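Pentafunctional AROM polypeptide (Schizosaccharomyces pombe, PDB 5SWV) probably catalyses five consecutive steps of the shikimate pathway, among them the dehydroquinate dehydratase and shikimate dehydrogenase reactions. Local coordinates at residues L102-M105 and R106-C109. Residues are numbered along the deposited sequence; the frame is centred on the assembly and turned at random.
Sequences LSAM and RYGC
The ring of Y107 folds back over the last turn of helix 94-106 and lays one face on A104 and S103. A104 CA sits over that face, 3.9 Å from the ring centroid and 24° off its normal, a CH-pi contact; S103 O lies over the same face, also offset toward the rim. Y107 CG stands between its own backbone N and carbonyl carbon (chi1 50°), which turns the ring back along the helix. On the buried side A104 CB also meets C109 SG at 3.9 Å. A104, Y107 and C109 all touch F78 of strand 76-79, while Y107 reaches helix 58-69 through V61, A62 and I65. Y107 N bonds to S103 O (3.1 Å). The backbone closes the helix with a Schellman motif: C109 N bonds to A104 O (3.1 Å), nearly straight at 168°, and G108 N to M105 O (3.1 Å), approaching from above the carbonyl plane. G108 is the C-prime residue, its positive phi turning the chain toward strand 111-115 of the dehydroquinase TIM barrel.

The exposed side is looser. Here R106 runs back along the helix, its chain bent at chi3, and spreads one guanidinium face over S103 CA, with NH2 3.5 Å from that carbon. A water in the guanidinium plane accepts from R106 NE at 2.8 Å and gives a weak bond to L102 O, which also accepts from R106 N. Thus apolar and aromatic packing ties the helix end to strand 76-79 and helix 58-69 of the barrel, backbone bonds take up the carbonyls of L102 to M105, and the arginine's charge probably stays at the solvent side, where a water takes its NE.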
loop_
_atom_site.group_PDB
_atom_site.type_symbol
_atom_site.label_atom_id
_atom_site.label_comp_id
_atom_site.label_asym_id
_atom_site.label_seq_id
_atom_site.Cartn_x
_atom_site.Cartn_y
_atom_site.Cartn_z
ATOM N N LEU A 102 12.767 15.860 17.338
ATOM C CA LEU A 102 14.149 15.586 16.940
ATOM C C LEU A 102 14.442 14.103 16.880
ATOM O O LEU A 102 15.104 13.621 15.959
ATOM C CB LEU A 102 15.119 16.234 17.913
ATOM C CG LEU A 102 15.254 17.751 17.797
ATOM C CD1 LEU A 102 16.104 18.319 18.932
ATOM C CD2 LEU A 102 15.814 18.163 16.443
ATOM N N SER A 103 13.961 13.384 17.882
ATOM C CA SER A 103 14.126 11.935 17.928
ATOM C C SER A 103 13.469 11.229 16.730
ATOM O O SER A 103 14.044 10.293 16.145
ATOM C CB SER A 103 13.572 11.397 19.241
ATOM O OG SER A 103 13.303 10.026 19.133
ATOM N N ALA A 104 12.278 11.696 16.372
ATOM C CA ALA A 104 11.524 11.149 15.259
ATOM C C ALA A 104 12.249 11.284 13.931
ATOM O O ALA A 104 12.157 10.402 13.066
ATOM C CB ALA A 104 10.170 11.823 15.172
ATOM N N MET A 105 12.949 12.396 13.769
ATOM C CA MET A 105 13.719 12.644 12.559
ATOM C C MET A 105 14.964 11.754 12.570
ATOM O O MET A 105 15.352 11.217 11.533
ATOM C CB MET A 105 14.043 14.144 12.413
ATOM C CG MET A 105 12.768 14.974 12.233
ATOM S SD MET A 105 12.803 16.785 12.223
ATOM C CE MET A 105 14.194 17.173 13.268
ATOM N N ARG A 106 15.552 11.558 13.745
ATOM C CA ARG A 106 16.684 10.645 13.873
ATOM C C ARG A 106 16.342 9.212 13.459
ATOM O O ARG A 106 17.181 8.566 12.851
ATOM C CB ARG A 106 17.308 10.669 15.282
ATOM C CG ARG A 106 18.514 11.591 15.397
ATOM C CD ARG A 106 19.116 11.574 16.792
ATOM N NE ARG A 106 18.269 12.309 17.744
ATOM C CZ ARG A 106 17.791 11.847 18.912
ATOM N NH1 ARG A 106 18.064 10.615 19.354
ATOM N NH2 ARG A 106 17.025 12.650 19.663
ATOM N N TYR A 107 15.143 8.702 13.766
ATOM C CA TYR A 107 14.786 7.344 13.284
ATOM C C TYR A 107 13.946 7.324 11.992
ATOM O O TYR A 107 13.239 6.360 11.726
ATOM C CB TYR A 107 14.235 6.400 14.394
ATOM C CG TYR A 107 13.130 6.914 15.294
ATOM C CD1 TYR A 107 11.836 7.166 14.795
ATOM C CD2 TYR A 107 13.352 7.109 16.666
ATOM C CE1 TYR A 107 10.812 7.628 15.636
ATOM C CE2 TYR A 107 12.325 7.570 17.503
ATOM C CZ TYR A 107 11.063 7.831 16.983
ATOM O OH TYR A 107 10.070 8.288 17.803
ATOM N N GLY A 108 14.062 8.371 11.174
ATOM C CA GLY A 108 13.551 8.362 9.795
ATOM C C GLY A 108 12.040 8.350 9.581
ATOM O O GLY A 108 11.554 7.655 8.682
ATOM N N CYS A 109 11.297 9.108 10.394
ATOM C CA CYS A 109 9.897 9.391 10.096
ATOM C C CYS A 109 9.865 10.180 8.798
ATOM O O CYS A 109 10.725 11.039 8.573
ATOM C CB CYS A 109 9.212 10.180 11.217
ATOM S SG CYS A 109 8.775 9.170 12.657
HETATM O O HOH W 1 18.162 14.912 16.826
#